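Local coordinates for protein plastocyanin (Adiantum capillus-veneris, PDB 1KDJ) that carries electrons between the cytochrome b6-f complex and P700 of photosystem I, using a single bound copper ion, at residues 1-6 / 27-32; 17-22 / 97-102; 36-41 / 63-68; 40-45 / 82-87; 52-57 / 75-80. One frame throughout, in Å; residues are numbered along the deposited sequence.

Contact 1: 1-6 / 27-32; sequences AKVEVG and VEFTLV
A1 and E28 begin a parallel ladder in one sheet of the cupredoxin beta sandwich: E28 N donates to A1 O over 3.0 Å, almost straight at 173°. From here strands 2-5 and 27-31 stay in register, their axes turned by 27°. K2 shares a face with E28, and the two side chains run alongside each other; K2 NZ nevertheless stops 4.7 Å from E28 OE1, so the opposite charges are near but not bonded. V3 belongs to the opposite, buried face. Its N donates to E28 O and its O accepts from T30 N, while its CB meets F29 CD1 obliquely at 3.6 Å. With CG2 anti to the carbonyl carbon, that methyl reaches V27 CG1 at 3.9 Å. With an alanine at V3, both methyls would be gone, and a gap would probably open beside the F29 ring and V27 CG1. E4 returns to the face of T30, its extended chain passing V32 CG2 from CB to OE1. V5 brings CG2 to the edge of the F29 ring, 3.7 Å from F29 CB; it also packs on H37 and M95, two copper ligands, so this end of the ladder backs the metal site. Its O accepts from V32 N over 2.9 Å. At G6 the carbonyl O rests 3.5 Å from V32 CB.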
# COMPACT_ATOMS: atom_id res chain seq x y z
N ALA A 1 11.73 1.22 -2.06
CA ALA A 1 11.05 2.20 -2.87
C ALA A 1 10.32 3.02 -1.82
O ALA A 1 10.15 2.54 -0.71
CB ALA A 1 10.00 1.66 -3.78
N LYS A 2 9.89 4.23 -2.10
CA LYS A 2 9.27 5.10 -1.10
C LYS A 2 7.99 5.54 -1.75
O LYS A 2 7.98 5.86 -2.95
CB LYS A 2 10.10 6.34 -0.83
CG LYS A 2 11.50 6.21 -0.27
CD LYS A 2 11.46 5.84 1.19
CE LYS A 2 12.85 5.93 1.83
NZ LYS A 2 13.76 5.02 1.17
N VAL A 3 6.87 5.55 -1.02
CA VAL A 3 5.61 6.01 -1.60
C VAL A 3 5.10 6.98 -0.56
O VAL A 3 5.25 6.74 0.64
CB VAL A 3 4.54 4.90 -1.77
CG1 VAL A 3 3.20 5.45 -2.30
CG2 VAL A 3 5.06 3.89 -2.81
N GLU A 4 4.65 8.14 -1.04
CA GLU A 4 4.03 9.12 -0.18
C GLU A 4 2.53 8.87 -0.21
O GLU A 4 1.90 8.65 -1.25
CB GLU A 4 4.36 10.51 -0.69
CG GLU A 4 5.82 10.80 -0.41
CD GLU A 4 6.25 12.23 -0.76
OE1 GLU A 4 5.41 13.07 -1.06
OE2 GLU A 4 7.45 12.48 -0.75
N VAL A 5 1.92 8.92 0.96
CA VAL A 5 0.52 8.61 1.11
C VAL A 5 -0.16 9.95 1.45
O VAL A 5 0.10 10.47 2.55
CB VAL A 5 0.34 7.60 2.25
CG1 VAL A 5 -1.14 7.24 2.35
CG2 VAL A 5 1.17 6.34 2.00
N GLY A 6 -0.96 10.46 0.54
CA GLY A 6 -1.66 11.72 0.76
C GLY A 6 -0.71 12.90 0.53
O GLY A 6 0.47 12.75 0.20
N VAL A 27 8.93 -1.57 0.42
CA VAL A 27 8.22 -0.40 -0.05
C VAL A 27 7.82 0.30 1.25
O VAL A 27 7.15 -0.29 2.09
CB VAL A 27 7.00 -0.80 -0.84
CG1 VAL A 27 6.31 0.43 -1.39
CG2 VAL A 27 7.42 -1.66 -2.02
N GLU A 28 8.33 1.52 1.48
CA GLU A 28 8.01 2.26 2.68
C GLU A 28 6.96 3.29 2.29
O GLU A 28 7.19 4.11 1.40
CB GLU A 28 9.22 2.96 3.20
CG GLU A 28 9.00 3.50 4.60
CD GLU A 28 10.14 4.41 5.04
OE1 GLU A 28 11.31 3.97 5.02
OE2 GLU A 28 9.87 5.57 5.40
N PHE A 29 5.79 3.22 2.90
CA PHE A 29 4.70 4.17 2.67
C PHE A 29 4.80 5.18 3.80
O PHE A 29 4.98 4.81 4.95
CB PHE A 29 3.39 3.44 2.72
CG PHE A 29 3.15 2.43 1.62
CD1 PHE A 29 2.56 2.83 0.44
CD2 PHE A 29 3.46 1.11 1.82
CE1 PHE A 29 2.27 1.93 -0.56
CE2 PHE A 29 3.18 0.22 0.80
CZ PHE A 29 2.58 0.61 -0.37
N THR A 30 4.79 6.48 3.51
CA THR A 30 4.95 7.52 4.52
C THR A 30 3.83 8.51 4.33
O THR A 30 3.54 8.97 3.22
CB THR A 30 6.25 8.27 4.39
OG1 THR A 30 7.29 7.29 4.45
CG2 THR A 30 6.45 9.30 5.50
N LEU A 31 3.15 8.79 5.44
CA LEU A 31 2.03 9.71 5.45
C LEU A 31 2.51 11.15 5.23
O LEU A 31 3.47 11.58 5.88
CB LEU A 31 1.30 9.64 6.80
CG LEU A 31 0.12 10.58 6.93
CD1 LEU A 31 -1.04 10.09 6.12
CD2 LEU A 31 -0.22 10.69 8.39
N VAL A 32 1.86 11.89 4.34
CA VAL A 32 2.12 13.32 4.22
C VAL A 32 0.77 14.00 4.52
O VAL A 32 -0.28 13.60 3.99
CB VAL A 32 2.62 13.65 2.78
CG1 VAL A 32 2.89 15.16 2.69
CG2 VAL A 32 3.92 12.92 2.47

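Contact 2: 17-22 / 97-102; sequences DSITVS and GTLTVK
S18 and T98 face each other through their hydroxyls: S18 OG lies 3.0 Å from T98 OG1, within hydrogen-bonding distance, and D17 O is also near S18 OG. The T98 hydroxyl sits between its own backbone N and carbonyl carbon (chi1 58°), a rotation that turns OG1 toward the neighbouring strand. A water joins the same row, donating to I19 O and bonded to T98 OG1 and T100 OG1, the last at 2.8 Å. Next along, T20 and T100 stand side by side, T20 OG1 being 3.7 Å from T100 CB, and T20 CG2 touches the bent aliphatic chain of K102 at CG, 3.8 Å away. The other face, that of I19, V21, L99 and V101, packs apolar side chains. I19 has an unusual first torsion (chi1 5°), with CG1 almost eclipsing the backbone N; CG1 and CD1 both lie near T98 O, and CG1 is 4.0 Å from L99 CD2. V21 meets L99 at about a right angle, its CG2 pressing on L99 CD2 at 3.7 Å. Beneath these side chains runs an unbroken set of backbone bonds from T98 N to D17 O through to K102 N to V21 O, the last 2.8 Å long. Edge strand 18-21 thus pairs in parallel with the last strand of the chain, as is characteristic of the cupredoxin Greek-key sandwich.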
# COMPACT_ATOMS: atom_id res chain seq x y z
N ASP A 17 1.51 6.45 -7.84
CA ASP A 17 0.51 5.39 -7.66
C ASP A 17 0.84 4.11 -8.42
O ASP A 17 -0.04 3.27 -8.56
CB ASP A 17 -0.87 5.92 -8.08
CG ASP A 17 -1.06 6.32 -9.53
OD1 ASP A 17 -0.15 6.20 -10.36
OD2 ASP A 17 -2.16 6.77 -9.85
N SER A 18 2.04 4.01 -9.00
CA SER A 18 2.54 2.82 -9.70
C SER A 18 4.01 2.75 -9.36
O SER A 18 4.72 3.76 -9.55
CB SER A 18 2.41 2.93 -11.20
OG SER A 18 1.05 2.80 -11.58
N ILE A 19 4.49 1.65 -8.78
CA ILE A 19 5.86 1.53 -8.32
C ILE A 19 6.31 0.17 -8.82
O ILE A 19 5.48 -0.74 -8.90
CB ILE A 19 6.12 1.45 -6.79
CG1 ILE A 19 4.87 1.38 -5.93
CG2 ILE A 19 7.05 2.61 -6.50
CD1 ILE A 19 3.87 2.57 -5.86
N THR A 20 7.58 0.03 -9.22
CA THR A 20 8.12 -1.25 -9.63
C THR A 20 9.28 -1.51 -8.71
O THR A 20 10.10 -0.61 -8.49
CB THR A 20 8.59 -1.18 -11.08
OG1 THR A 20 7.43 -1.01 -11.89
CG2 THR A 20 9.37 -2.43 -11.47
N VAL A 21 9.39 -2.70 -8.13
CA VAL A 21 10.43 -3.00 -7.17
C VAL A 21 10.97 -4.37 -7.52
O VAL A 21 10.36 -5.10 -8.29
CB VAL A 21 9.94 -3.06 -5.68
CG1 VAL A 21 9.42 -1.67 -5.31
CG2 VAL A 21 8.84 -4.13 -5.45
N SER A 22 12.13 -4.65 -6.95
CA SER A 22 12.78 -5.95 -7.01
C SER A 22 12.21 -6.86 -5.91
O SER A 22 11.78 -6.38 -4.85
CB SER A 22 14.29 -5.77 -6.79
OG SER A 22 14.88 -4.77 -7.64
N GLY A 97 -3.27 2.16 -5.86
CA GLY A 97 -2.02 2.17 -6.59
C GLY A 97 -1.69 0.74 -7.04
O GLY A 97 -2.42 -0.19 -6.68
N THR A 98 -0.66 0.57 -7.86
CA THR A 98 -0.19 -0.76 -8.29
C THR A 98 1.28 -0.95 -7.91
O THR A 98 2.07 -0.00 -7.88
CB THR A 98 -0.34 -0.98 -9.83
OG1 THR A 98 0.40 0.04 -10.47
CG2 THR A 98 -1.77 -0.94 -10.31
N LEU A 99 1.65 -2.17 -7.53
CA LEU A 99 3.01 -2.52 -7.17
C LEU A 99 3.37 -3.63 -8.17
O LEU A 99 2.64 -4.63 -8.24
CB LEU A 99 3.07 -3.11 -5.77
CG LEU A 99 4.27 -3.05 -4.80
CD1 LEU A 99 4.51 -4.44 -4.22
CD2 LEU A 99 5.51 -2.53 -5.50
N THR A 100 4.43 -3.46 -8.98
CA THR A 100 4.93 -4.50 -9.87
C THR A 100 6.18 -5.02 -9.20
O THR A 100 7.08 -4.25 -8.85
CB THR A 100 5.30 -3.92 -11.25
OG1 THR A 100 4.06 -3.55 -11.82
CG2 THR A 100 6.06 -4.89 -12.17
N VAL A 101 6.25 -6.34 -8.95
CA VAL A 101 7.43 -6.96 -8.35
C VAL A 101 8.15 -7.69 -9.51
O VAL A 101 7.49 -8.43 -10.26
CB VAL A 101 7.00 -7.95 -7.24
CG1 VAL A 101 8.22 -8.51 -6.56
CG2 VAL A 101 6.16 -7.21 -6.18
N LYS A 102 9.43 -7.37 -9.71
CA LYS A 102 10.23 -7.98 -10.77
C LYS A 102 10.98 -9.14 -10.15
O LYS A 102 10.86 -10.22 -10.71
CB LYS A 102 11.32 -7.08 -11.38
CG LYS A 102 10.95 -5.84 -12.17
CD LYS A 102 9.68 -5.94 -13.03
CE LYS A 102 9.63 -7.03 -14.08
NZ LYS A 102 8.35 -7.03 -14.77
OXT LYS A 102 11.67 -8.94 -9.13
O HOH W 1 3.16 -1.04 -10.95

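Contact 3: 36-41 / 63-68; sequences GHNIVF and NDLLSE. With CU (copper (II) ion), chain B.
H37 is tied at both ends: its ring binds copper through ND1 at 1.9 Å, while its carbonyl faces residues 63-68, where its O accepts a hydrogen bond from L66 N at 2.8 Å. That bond is nearly straight, and the donor meets the carbonyl oxygen close to head-on. The backbone N of H37 is less well served, being buried here without a polar partner in the model. Leucine side chains lie against the carbonyl as well, with L65 CD2 3.7 Å from H37 C and L66 CB 3.5 Å from H37 O. The contact joins a ligand of the blue (type 1) copper site of the cupredoxin fold to the loop behind it; the other ligands are C87, H90 and M95, and the rings of H37 and H90 meet with their planes steeply inclined. N38 adds a side-chain link. Its CG is rotated between the backbone N and the carbonyl carbon (chi1 68°), which leaves ND2 facing D64 O at 3.1 Å. The hydrogen bond is bent, 140° at the hydrogen, and D64 O lies 24° out of the amide plane. OD1 of the same amide accepts from T88 N, next to the ligand C87, so the group is held at both its polar atoms and its rotation is likely to be fixed. G36 lets the chains come close, its CA lying near L66 O where a side chain would be cramped. Deeper in, the methyl ends of I39 and L66 meet, CD1 to CD1 at 3.7 Å, against the wall formed by F29 and L31.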
# COMPACT_ATOMS: atom_id res chain seq x y z
N GLY A 36 -5.55 10.82 7.85
CA GLY A 36 -5.03 9.49 8.07
C GLY A 36 -5.43 8.64 6.89
O GLY A 36 -6.40 8.84 6.14
N HIS A 37 -4.62 7.61 6.63
CA HIS A 37 -4.83 6.74 5.47
C HIS A 37 -4.26 5.38 5.84
O HIS A 37 -3.51 5.29 6.80
CB HIS A 37 -4.04 7.19 4.22
CG HIS A 37 -4.46 8.54 3.64
ND1 HIS A 37 -5.54 8.58 2.89
CD2 HIS A 37 -3.80 9.74 3.73
CE1 HIS A 37 -5.59 9.84 2.47
NE2 HIS A 37 -4.57 10.50 2.97
N ASN A 38 -4.54 4.34 5.08
CA ASN A 38 -3.78 3.11 5.32
C ASN A 38 -3.53 2.40 3.98
O ASN A 38 -3.87 2.95 2.92
CB ASN A 38 -4.54 2.15 6.29
CG ASN A 38 -5.80 1.53 5.78
OD1 ASN A 38 -6.33 1.67 4.69
ND2 ASN A 38 -6.43 0.83 6.69
N ILE A 39 -2.98 1.19 4.01
CA ILE A 39 -2.63 0.47 2.78
C ILE A 39 -3.02 -0.99 3.00
O ILE A 39 -2.48 -1.59 3.92
CB ILE A 39 -1.10 0.47 2.46
CG1 ILE A 39 -0.55 1.91 2.33
CG2 ILE A 39 -0.86 -0.35 1.15
CD1 ILE A 39 -0.15 2.64 3.64
N VAL A 40 -3.88 -1.47 2.14
CA VAL A 40 -4.33 -2.85 2.14
C VAL A 40 -4.21 -3.36 0.72
O VAL A 40 -4.70 -2.73 -0.22
CB VAL A 40 -5.83 -2.94 2.63
CG1 VAL A 40 -6.34 -4.38 2.59
CG2 VAL A 40 -5.92 -2.44 4.05
N PHE A 41 -3.61 -4.56 0.57
CA PHE A 41 -3.48 -5.18 -0.73
C PHE A 41 -4.69 -5.97 -1.12
O PHE A 41 -5.27 -6.63 -0.26
CB PHE A 41 -2.25 -6.12 -0.76
CG PHE A 41 -0.95 -5.37 -1.04
CD1 PHE A 41 -0.58 -5.12 -2.35
CD2 PHE A 41 -0.20 -4.88 -0.00
CE1 PHE A 41 0.55 -4.38 -2.61
CE2 PHE A 41 0.93 -4.14 -0.28
CZ PHE A 41 1.31 -3.89 -1.57
N ASN A 63 -8.13 -1.59 10.86
CA ASN A 63 -8.46 -0.79 12.05
C ASN A 63 -7.21 0.01 12.44
O ASN A 63 -6.97 0.41 13.58
CB ASN A 63 -8.89 -1.75 13.18
CG ASN A 63 -9.20 -1.10 14.53
OD1 ASN A 63 -10.11 -0.29 14.66
ND2 ASN A 63 -8.50 -1.44 15.60
N ASP A 64 -6.36 0.25 11.45
CA ASP A 64 -5.08 0.88 11.63
C ASP A 64 -5.04 2.02 10.61
O ASP A 64 -5.51 1.88 9.48
CB ASP A 64 -4.02 -0.15 11.33
CG ASP A 64 -2.91 -0.27 12.34
OD1 ASP A 64 -1.92 0.46 12.19
OD2 ASP A 64 -3.03 -1.10 13.24
N LEU A 65 -4.53 3.17 11.01
CA LEU A 65 -4.39 4.29 10.10
C LEU A 65 -3.05 4.86 10.43
O LEU A 65 -2.60 4.79 11.57
CB LEU A 65 -5.44 5.40 10.29
CG LEU A 65 -6.86 5.08 9.80
CD1 LEU A 65 -7.76 6.24 10.10
CD2 LEU A 65 -6.91 4.87 8.31
N LEU A 66 -2.35 5.32 9.39
CA LEU A 66 -1.12 6.07 9.58
C LEU A 66 -1.52 7.42 10.23
O LEU A 66 -2.60 7.97 9.98
CB LEU A 66 -0.45 6.29 8.21
CG LEU A 66 0.01 5.01 7.49
CD1 LEU A 66 0.40 5.34 6.07
CD2 LEU A 66 1.17 4.38 8.27
N SER A 67 -0.72 7.97 11.11
CA SER A 67 -1.05 9.22 11.79
C SER A 67 0.31 9.88 11.97
O SER A 67 1.31 9.17 11.78
CB SER A 67 -1.69 8.93 13.14
OG SER A 67 -0.81 8.27 14.05
N GLU A 68 0.53 11.13 12.38
CA GLU A 68 1.92 11.57 12.46
C GLU A 68 2.61 10.90 13.63
O GLU A 68 3.83 10.92 13.73
CB GLU A 68 1.99 13.10 12.57
CG GLU A 68 3.17 13.70 11.73
CD GLU A 68 3.20 13.40 10.21
OE1 GLU A 68 2.36 13.91 9.44
OE2 GLU A 68 4.09 12.66 9.78
CU CU B . -6.96 7.36 2.44

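Contact 4: 40-45 / 82-87; sequences VFDIPA and TYTFYC. With CU (copper (II) ion), chain B.
V40 and Y86 face each other as an antiparallel hydrogen-bonded pair, V40 N to Y86 O and Y86 N to V40 O, each 2.9 Å. From its CB the Y86 side chain swings over its partner, with CG between the backbone N and the carbonyl carbon (chi1 63°), a rotation that lays one ring face over V40. CG is near V40 O, CD2 is nearest to it at 3.3 Å, and CE2 passes it on the way to V40 CG1. On the other edge CE1 approaches V40 CB, which stands over the ring in a CH-pi contact. CZ is 3.8 Å from V40 CG1, and the tip, OH, comes 3.5 Å from that methyl before bonding to E62 OE2 and to a water that donates to F41 O. With a serine in place of Y86, V40 would probably lose its aromatic cover, and E62 and the water would be left without their hydroxyl mate. On the buried face F85 CB lies over the F41 ring, 4.0 Å from its centroid, while the F85 edge is directed at the F41 face in an offset edge-to-face pair, planes at 62°. D42 N continues the pairing to T84 O. One residue past Y86, C87 SG binds copper at 2.3 Å: a strand running into the cysteine ligand is a hallmark of blue copper proteins.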
# COMPACT_ATOMS: atom_id res chain seq x y z
N VAL A 40 -3.88 -1.47 2.14
CA VAL A 40 -4.33 -2.85 2.14
C VAL A 40 -4.21 -3.36 0.72
O VAL A 40 -4.70 -2.73 -0.22
CB VAL A 40 -5.83 -2.94 2.63
CG1 VAL A 40 -6.34 -4.38 2.59
CG2 VAL A 40 -5.92 -2.44 4.05
N PHE A 41 -3.61 -4.56 0.57
CA PHE A 41 -3.48 -5.18 -0.73
C PHE A 41 -4.69 -5.97 -1.12
O PHE A 41 -5.27 -6.63 -0.26
CB PHE A 41 -2.25 -6.12 -0.76
CG PHE A 41 -0.95 -5.37 -1.04
CD1 PHE A 41 -0.58 -5.12 -2.35
CD2 PHE A 41 -0.20 -4.88 -0.00
CE1 PHE A 41 0.55 -4.38 -2.61
CE2 PHE A 41 0.93 -4.14 -0.28
CZ PHE A 41 1.31 -3.89 -1.57
N ASP A 42 -5.13 -5.89 -2.36
CA ASP A 42 -6.15 -6.75 -2.92
C ASP A 42 -5.57 -8.14 -3.12
O ASP A 42 -4.42 -8.27 -3.56
CB ASP A 42 -6.56 -6.29 -4.27
CG ASP A 42 -8.00 -5.88 -4.41
OD1 ASP A 42 -8.89 -6.45 -3.77
OD2 ASP A 42 -8.23 -4.96 -5.18
N ILE A 43 -6.29 -9.22 -2.86
CA ILE A 43 -5.74 -10.56 -3.07
C ILE A 43 -6.27 -11.00 -4.42
O ILE A 43 -7.49 -11.01 -4.57
CB ILE A 43 -6.22 -11.58 -2.00
CG1 ILE A 43 -5.99 -11.07 -0.58
CG2 ILE A 43 -5.49 -12.90 -2.27
CD1 ILE A 43 -4.55 -10.78 -0.20
N PRO A 44 -5.48 -11.32 -5.46
CA PRO A 44 -5.99 -11.72 -6.75
C PRO A 44 -6.79 -13.02 -6.62
O PRO A 44 -6.52 -13.89 -5.79
CB PRO A 44 -4.76 -11.84 -7.61
CG PRO A 44 -3.70 -11.05 -6.86
CD PRO A 44 -4.03 -11.40 -5.43
N ALA A 45 -7.83 -13.14 -7.44
CA ALA A 45 -8.66 -14.33 -7.37
C ALA A 45 -7.83 -15.47 -7.96
O ALA A 45 -7.11 -15.37 -8.96
CB ALA A 45 -9.93 -14.16 -8.18
N THR A 82 1.94 -8.22 -10.54
CA THR A 82 1.48 -6.87 -10.30
C THR A 82 0.36 -6.99 -9.29
O THR A 82 -0.48 -7.90 -9.39
CB THR A 82 0.95 -6.28 -11.58
OG1 THR A 82 2.09 -6.22 -12.44
CG2 THR A 82 0.33 -4.88 -11.42
N TYR A 83 0.31 -6.11 -8.30
CA TYR A 83 -0.69 -6.25 -7.24
C TYR A 83 -1.28 -4.87 -7.03
O TYR A 83 -0.52 -3.91 -7.15
CB TYR A 83 -0.01 -6.72 -5.98
CG TYR A 83 0.77 -8.01 -6.17
CD1 TYR A 83 0.08 -9.21 -6.28
CD2 TYR A 83 2.15 -7.96 -6.26
CE1 TYR A 83 0.79 -10.37 -6.48
CE2 TYR A 83 2.86 -9.12 -6.46
CZ TYR A 83 2.17 -10.31 -6.56
OH TYR A 83 2.89 -11.47 -6.73
N THR A 84 -2.59 -4.75 -6.78
CA THR A 84 -3.23 -3.47 -6.45
C THR A 84 -3.29 -3.30 -4.93
O THR A 84 -3.42 -4.27 -4.18
CB THR A 84 -4.63 -3.46 -7.03
OG1 THR A 84 -4.45 -3.44 -8.44
CG2 THR A 84 -5.47 -2.24 -6.64
N PHE A 85 -3.11 -2.07 -4.45
CA PHE A 85 -3.31 -1.75 -3.05
C PHE A 85 -4.24 -0.54 -3.01
O PHE A 85 -4.37 0.23 -3.98
CB PHE A 85 -1.99 -1.45 -2.31
CG PHE A 85 -1.07 -0.39 -2.90
CD1 PHE A 85 -1.24 0.93 -2.52
CD2 PHE A 85 -0.10 -0.74 -3.82
CE1 PHE A 85 -0.43 1.90 -3.07
CE2 PHE A 85 0.70 0.25 -4.36
CZ PHE A 85 0.54 1.58 -3.99
N TYR A 86 -4.92 -0.39 -1.87
CA TYR A 86 -5.90 0.68 -1.72
C TYR A 86 -5.92 1.17 -0.29
O TYR A 86 -5.30 0.56 0.59
CB TYR A 86 -7.29 0.18 -2.16
CG TYR A 86 -7.85 -0.95 -1.32
CD1 TYR A 86 -8.59 -0.67 -0.19
CD2 TYR A 86 -7.62 -2.27 -1.71
CE1 TYR A 86 -9.10 -1.69 0.58
CE2 TYR A 86 -8.15 -3.30 -0.94
CZ TYR A 86 -8.88 -2.99 0.19
OH TYR A 86 -9.38 -4.00 0.97
N CYS A 87 -6.56 2.33 -0.09
CA CYS A 87 -6.68 2.87 1.25
C CYS A 87 -8.08 2.50 1.71
O CYS A 87 -8.99 2.85 0.96
CB CYS A 87 -6.54 4.40 1.21
SG CYS A 87 -6.96 5.13 2.81
CU CU B . -6.96 7.36 2.44
O HOH W 2 -8.08 -6.66 0.32
O HOH W 3 -3.44 -7.34 -6.13

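Contact 5: 52-57 / 75-80; sequences ASELKA and AKVSTP
E54 reaches from its helix to S78 and T79 and is held by both of its carboxylate oxygens, each approached from a different direction. S78 N donates to E54 OE2 at 2.7 Å on the syn side, only 16° out of the carboxylate plane. T79 OG1 donates to E54 OE1 at 2.9 Å from well above that plane, tilted 46°. The two donors, a main-chain amide and a hydroxyl, would together restrict rotation of the carboxylate, and by donating to both oxygens they probably favour its charged form. E54 can span the gap because its CG lies anti to the carbonyl carbon (chi1 -75°) and its chain runs on extended, carrying the carboxylate across to the loop. The T79 side chain comes at an angle to this axis, its CB also lying 3.4 Å from E54 OE1, while S78 CB comes equally near E54 OE2. V77 lies beside the acid, with CG1 3.9 Å from E54 OE1, and its other methyl, CG2, turns to the neighbouring residue of the helix: L55 CD2 is 4.4 Å away, a loose touch made although the L55 CB starts off in the opposite direction. A water spans the backbones beside this, donating to E54 O and to K76 O. Far from the copper, this contact fastens helix 49-57 to the loop between strands 72-75 and 81-86. L55 and V77 both pack on Y83 of strand 81-86, whose OH bonds to T79 O, while L55 also meets I43 and P44 beyond strand 40-41.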
# COMPACT_ATOMS: atom_id res chain seq x y z
N ALA A 52 -1.32 -15.12 -1.29
CA ALA A 52 -2.36 -14.61 -0.42
C ALA A 52 -1.79 -14.30 0.95
O ALA A 52 -2.05 -13.21 1.49
CB ALA A 52 -3.48 -15.61 -0.25
N SER A 53 -0.94 -15.17 1.52
CA SER A 53 -0.36 -14.88 2.81
C SER A 53 0.62 -13.74 2.77
O SER A 53 0.68 -12.95 3.72
CB SER A 53 0.33 -16.11 3.39
OG SER A 53 -0.62 -17.18 3.51
N GLU A 54 1.39 -13.61 1.69
CA GLU A 54 2.34 -12.51 1.62
C GLU A 54 1.65 -11.17 1.58
O GLU A 54 2.10 -10.24 2.23
CB GLU A 54 3.18 -12.50 0.38
CG GLU A 54 4.29 -13.47 0.21
CD GLU A 54 4.97 -13.06 -1.07
OE1 GLU A 54 4.39 -13.21 -2.14
OE2 GLU A 54 6.07 -12.56 -0.96
N LEU A 55 0.61 -11.10 0.77
CA LEU A 55 -0.16 -9.89 0.58
C LEU A 55 -0.87 -9.49 1.87
O LEU A 55 -0.85 -8.30 2.26
CB LEU A 55 -1.13 -10.13 -0.55
CG LEU A 55 -0.56 -10.29 -1.98
CD1 LEU A 55 -1.68 -10.48 -2.96
CD2 LEU A 55 0.25 -9.04 -2.38
N LYS A 56 -1.45 -10.46 2.62
CA LYS A 56 -2.04 -10.15 3.93
C LYS A 56 -0.99 -9.62 4.89
O LYS A 56 -1.22 -8.63 5.58
CB LYS A 56 -2.69 -11.40 4.58
CG LYS A 56 -3.83 -11.66 3.66
CD LYS A 56 -4.78 -12.73 4.14
CE LYS A 56 -6.13 -12.03 4.31
NZ LYS A 56 -6.10 -11.09 5.42
N ALA A 57 0.22 -10.20 4.90
CA ALA A 57 1.29 -9.72 5.76
C ALA A 57 1.81 -8.34 5.34
O ALA A 57 2.43 -7.63 6.11
CB ALA A 57 2.46 -10.65 5.71
N ALA A 75 6.20 -2.66 3.61
CA ALA A 75 5.69 -3.91 3.05
C ALA A 75 6.78 -4.58 2.18
O ALA A 75 7.55 -3.86 1.51
CB ALA A 75 4.50 -3.64 2.17
N LYS A 76 6.91 -5.92 2.18
CA LYS A 76 7.86 -6.67 1.35
C LYS A 76 7.07 -7.77 0.66
O LYS A 76 6.33 -8.50 1.33
CB LYS A 76 8.95 -7.33 2.17
CG LYS A 76 10.09 -6.45 2.57
CD LYS A 76 10.78 -7.15 3.70
CE LYS A 76 12.24 -6.77 3.79
NZ LYS A 76 12.98 -7.54 2.80
N VAL A 77 7.12 -7.86 -0.66
CA VAL A 77 6.48 -8.89 -1.43
C VAL A 77 7.60 -9.49 -2.33
O VAL A 77 8.40 -8.81 -3.01
CB VAL A 77 5.35 -8.31 -2.29
CG1 VAL A 77 4.72 -9.44 -3.11
CG2 VAL A 77 4.26 -7.66 -1.41
N SER A 78 7.78 -10.80 -2.15
CA SER A 78 8.76 -11.59 -2.89
C SER A 78 8.27 -12.17 -4.22
O SER A 78 9.11 -12.38 -5.09
CB SER A 78 9.26 -12.74 -1.99
OG SER A 78 9.55 -12.36 -0.65
N THR A 79 6.99 -12.43 -4.45
CA THR A 79 6.52 -13.09 -5.66
C THR A 79 6.35 -12.13 -6.83
O THR A 79 5.57 -11.18 -6.72
CB THR A 79 5.18 -13.82 -5.36
OG1 THR A 79 5.49 -14.73 -4.31
CG2 THR A 79 4.54 -14.52 -6.56
N PRO A 80 7.01 -12.32 -7.98
CA PRO A 80 6.77 -11.56 -9.20
C PRO A 80 5.31 -11.49 -9.62
O PRO A 80 4.57 -12.47 -9.56
CB PRO A 80 7.67 -12.26 -10.21
CG PRO A 80 8.85 -12.66 -9.39
CD PRO A 80 8.16 -13.22 -8.14
O HOH W 4 4.65 -9.83 3.21

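Overall arrangement
Contacts 1 and 4 lie nearest the centre of the chain, with buried apolar and aromatic faces; contacts 2 and 5 lie further out, contact 5 the furthest. Contacts 1 and 2 are parallel strand pairs in the two different sheets of the sandwich, whose inner faces meet where V3 touches I19 and V27 touches V21. Contact 4 shares the sheet of contact 2, through strands 81-86 and 96-101, but pairs antiparallel. Contacts 3 and 4 share V40 and F41 and each supplies a copper ligand, yet contact 3 relies on loops, with few bonds. Contact 5 replaces sheet bonding with a carboxylate grip and reaches contact 4 through L55 and V77.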